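Local structure of quinonprotein alcohol dehydrogenase-like protein (Bacteroides thetaiotaomicron VPI-5482, 4R5O) at residues Y227-S238 and K277-V288. The protein is of unknown function but binds calcium ions and joins an immunoglobulin-like beta-sandwich domain to a seven-bladed beta-propeller. Numbering follows the deposited sequence.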
# COMPACT_ATOMS: atom_id res chain seq x y z
N TYR A 227 -2.09 -6.11 -16.45
CA TYR A 227 -1.11 -6.36 -15.38
C TYR A 227 -0.47 -5.06 -15.01
O TYR A 227 -0.21 -4.83 -13.84
CB TYR A 227 -0.07 -7.41 -15.79
CG TYR A 227 -0.71 -8.76 -16.06
CD1 TYR A 227 -1.22 -9.53 -15.02
CD2 TYR A 227 -0.86 -9.23 -17.36
CE1 TYR A 227 -1.86 -10.74 -15.27
CE2 TYR A 227 -1.49 -10.45 -17.61
CZ TYR A 227 -1.97 -11.20 -16.56
OH TYR A 227 -2.60 -12.40 -16.79
N ASN A 228 -0.30 -4.17 -16.00
CA ASN A 228 0.21 -2.81 -15.87
C ASN A 228 -0.47 -1.94 -16.86
O ASN A 228 -0.77 -2.39 -17.96
CB ASN A 228 1.73 -2.75 -16.06
CG ASN A 228 2.50 -3.60 -15.11
OD1 ASN A 228 2.72 -3.24 -13.96
ND2 ASN A 228 2.79 -4.80 -15.56
N SER A 229 -0.73 -0.70 -16.46
CA SER A 229 -1.40 0.31 -17.28
C SER A 229 -0.98 1.71 -16.84
O SER A 229 -0.29 1.85 -15.83
CB SER A 229 -2.92 0.14 -17.21
OG SER A 229 -3.39 0.17 -15.88
N ILE A 230 -1.34 2.73 -17.64
CA ILE A 230 -1.04 4.14 -17.39
C ILE A 230 -2.00 4.98 -18.21
O ILE A 230 -2.49 4.51 -19.24
CB ILE A 230 0.45 4.48 -17.71
CG1 ILE A 230 0.92 5.78 -16.98
CG2 ILE A 230 0.75 4.50 -19.23
CD1 ILE A 230 2.37 6.12 -17.01
N ILE A 231 -2.28 6.21 -17.74
CA ILE A 231 -3.07 7.17 -18.49
C ILE A 231 -2.08 8.05 -19.22
O ILE A 231 -1.14 8.57 -18.60
CB ILE A 231 -4.10 7.97 -17.65
CG1 ILE A 231 -4.97 7.09 -16.74
CG2 ILE A 231 -4.95 8.91 -18.52
CD1 ILE A 231 -5.75 5.99 -17.36
N TYR A 232 -2.26 8.21 -20.53
CA TYR A 232 -1.38 9.02 -21.35
C TYR A 232 -2.13 9.56 -22.52
O TYR A 232 -2.67 8.78 -23.32
CB TYR A 232 -0.18 8.18 -21.80
CG TYR A 232 0.91 8.91 -22.55
CD1 TYR A 232 1.49 10.07 -22.02
CD2 TYR A 232 1.50 8.36 -23.69
CE1 TYR A 232 2.53 10.72 -22.66
CE2 TYR A 232 2.57 8.99 -24.32
CZ TYR A 232 3.10 10.16 -23.79
OH TYR A 232 4.21 10.77 -24.34
N ASN A 233 -2.18 10.92 -22.63
CA ASN A 233 -2.83 11.66 -23.71
C ASN A 233 -4.22 11.11 -24.03
O ASN A 233 -4.49 10.74 -25.19
CB ASN A 233 -1.98 11.66 -24.98
CG ASN A 233 -1.06 12.83 -25.06
OD1 ASN A 233 -0.02 12.90 -24.37
ND2 ASN A 233 -1.45 13.80 -25.87
N GLY A 234 -5.08 11.06 -23.01
CA GLY A 234 -6.46 10.62 -23.13
C GLY A 234 -6.66 9.15 -23.39
O GLY A 234 -7.80 8.73 -23.64
N LYS A 235 -5.57 8.35 -23.29
CA LYS A 235 -5.62 6.90 -23.52
C LYS A 235 -5.16 6.10 -22.31
O LYS A 235 -4.37 6.59 -21.51
CB LYS A 235 -4.74 6.49 -24.73
CG LYS A 235 -5.01 7.21 -26.06
CD LYS A 235 -6.39 6.98 -26.63
CE LYS A 235 -6.59 7.79 -27.89
NZ LYS A 235 -7.91 7.52 -28.52
N VAL A 236 -5.61 4.85 -22.24
CA VAL A 236 -5.15 3.86 -21.28
C VAL A 236 -4.20 2.91 -22.00
O VAL A 236 -4.65 2.14 -22.85
CB VAL A 236 -6.29 3.09 -20.57
CG1 VAL A 236 -5.73 2.06 -19.58
CG2 VAL A 236 -7.27 4.04 -19.89
N LEU A 237 -2.90 2.96 -21.69
CA LEU A 237 -1.91 2.02 -22.25
C LEU A 237 -1.90 0.78 -21.41
O LEU A 237 -1.90 0.91 -20.20
CB LEU A 237 -0.52 2.67 -22.30
CG LEU A 237 -0.38 3.83 -23.26
CD1 LEU A 237 0.85 4.66 -22.97
CD2 LEU A 237 -0.36 3.32 -24.68
N SER A 238 -1.96 -0.43 -22.00
CA SER A 238 -1.97 -1.63 -21.17
C SER A 238 -0.92 -2.70 -21.60
O SER A 238 -0.58 -2.84 -22.78
CB SER A 238 -3.35 -2.28 -21.19
OG SER A 238 -3.65 -2.82 -22.46
N LYS A 277 5.42 -9.41 -17.97
CA LYS A 277 4.90 -8.26 -17.25
C LYS A 277 5.92 -7.18 -17.19
O LYS A 277 7.04 -7.42 -16.73
CB LYS A 277 4.47 -8.62 -15.82
CG LYS A 277 3.38 -9.63 -15.71
CD LYS A 277 2.99 -9.73 -14.28
CE LYS A 277 1.94 -10.78 -14.09
NZ LYS A 277 1.43 -10.77 -12.70
N ILE A 278 5.55 -6.00 -17.67
CA ILE A 278 6.39 -4.80 -17.60
C ILE A 278 5.43 -3.59 -17.50
O ILE A 278 4.34 -3.60 -18.08
CB ILE A 278 7.44 -4.65 -18.74
CG1 ILE A 278 8.45 -3.49 -18.48
CG2 ILE A 278 6.81 -4.56 -20.08
CD1 ILE A 278 9.28 -3.52 -17.15
N ASN A 279 5.83 -2.61 -16.71
CA ASN A 279 5.04 -1.42 -16.46
C ASN A 279 5.38 -0.30 -17.46
O ASN A 279 6.22 -0.46 -18.33
CB ASN A 279 5.26 -0.95 -15.01
CG ASN A 279 6.64 -0.52 -14.66
OD1 ASN A 279 7.64 -1.04 -15.16
ND2 ASN A 279 6.72 0.44 -13.75
N PHE A 280 4.64 0.80 -17.33
CA PHE A 280 4.78 2.06 -18.06
C PHE A 280 5.17 3.14 -17.09
O PHE A 280 4.53 3.27 -16.04
CB PHE A 280 3.48 2.44 -18.80
CG PHE A 280 2.97 1.39 -19.75
CD1 PHE A 280 2.19 0.35 -19.29
CD2 PHE A 280 3.23 1.48 -21.11
CE1 PHE A 280 1.74 -0.64 -20.17
CE2 PHE A 280 2.76 0.50 -21.98
CZ PHE A 280 2.02 -0.55 -21.51
N VAL A 281 6.22 3.90 -17.41
CA VAL A 281 6.63 4.97 -16.50
C VAL A 281 6.62 6.30 -17.25
O VAL A 281 7.02 6.37 -18.41
CB VAL A 281 8.02 4.71 -15.82
CG1 VAL A 281 7.98 3.48 -14.92
CG2 VAL A 281 9.16 4.58 -16.83
N LEU A 282 6.13 7.35 -16.59
CA LEU A 282 6.17 8.71 -17.13
C LEU A 282 7.51 9.31 -16.73
O LEU A 282 7.78 9.45 -15.54
CB LEU A 282 4.98 9.56 -16.66
CG LEU A 282 4.97 11.02 -17.14
CD1 LEU A 282 4.68 11.12 -18.67
CD2 LEU A 282 3.98 11.84 -16.35
N ALA A 283 8.39 9.58 -17.71
CA ALA A 283 9.74 10.12 -17.45
C ALA A 283 9.73 11.65 -17.43
O ALA A 283 8.70 12.26 -17.74
CB ALA A 283 10.72 9.63 -18.48
N LYS A 284 10.88 12.27 -17.03
CA LYS A 284 11.02 13.73 -16.85
C LYS A 284 10.90 14.46 -18.20
O LYS A 284 10.50 15.62 -18.19
CB LYS A 284 12.34 14.11 -16.17
CG LYS A 284 12.31 15.53 -15.61
CD LYS A 284 13.67 16.01 -15.19
CE LYS A 284 13.60 17.46 -14.79
NZ LYS A 284 14.94 18.00 -14.45
N ASP A 285 11.14 13.79 -19.33
CA ASP A 285 10.96 14.39 -20.66
C ASP A 285 9.45 14.54 -21.03
O ASP A 285 9.14 15.08 -22.10
CB ASP A 285 11.68 13.55 -21.72
CG ASP A 285 11.16 12.15 -21.95
OD1 ASP A 285 10.31 11.69 -21.17
OD2 ASP A 285 11.61 11.51 -22.91
N GLY A 286 8.56 14.03 -20.17
CA GLY A 286 7.11 14.07 -20.32
C GLY A 286 6.56 12.94 -21.15
O GLY A 286 5.36 12.93 -21.47
N ASN A 287 7.42 11.98 -21.51
CA ASN A 287 7.06 10.82 -22.33
C ASN A 287 6.90 9.57 -21.47
O ASN A 287 7.35 9.53 -20.32
CB ASN A 287 8.10 10.58 -23.44
CG ASN A 287 8.07 11.62 -24.52
OD1 ASN A 287 9.11 12.10 -24.98
ND2 ASN A 287 6.90 12.09 -24.89
N VAL A 288 6.18 8.57 -22.02
CA VAL A 288 5.93 7.30 -21.34
C VAL A 288 6.86 6.29 -21.92
O VAL A 288 7.03 6.23 -23.14
CB VAL A 288 4.44 6.87 -21.42
CG1 VAL A 288 4.25 5.40 -21.09
CG2 VAL A 288 3.62 7.75 -20.49
O HOH W 1 2.37 0.85 -15.26
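F280 lies against the 228-232/235-239 hairpin with L237 CB over one face of its ring, a CH-pi contact 4.1 Å from the centroid, where two neighbouring blades of the beta-propeller meet. At the edge of the same ring, near its plane, come the backbone O of N228 and C of S238, so the phenyl group fits against both strands of the hairpin. The I230 side chain crosses that of F280 obliquely. CG1 of I230 is anti to the backbone N (chi1 -159°), which leaves CG2 to meet F280 CB at 3.4 Å while CD1 reaches V288 CG2 at 4.0 Å. V288 also serves Y232: its CG2 sits over one ring face, 3.6 Å from the centroid, as the two side chains slide past each other in opposite directions. The Y232 hydroxyl is hydrogen-bonded to the backbone O of I303, on strand 297-303 of the blade that carries V288. L237 and V288 meet tip to tip, CD1 to CG1. At the other end, the extended K277 chain crosses Y227 at about a right angle, K277 CE 3.5 Å from Y227 CD1, and K277 NZ hydrogen-bonds to the carbonyls of H324 and S326. One water bridges the backbones, donating to S229 O at 2.9 Å and accepting from F280 N at 3.1 Å.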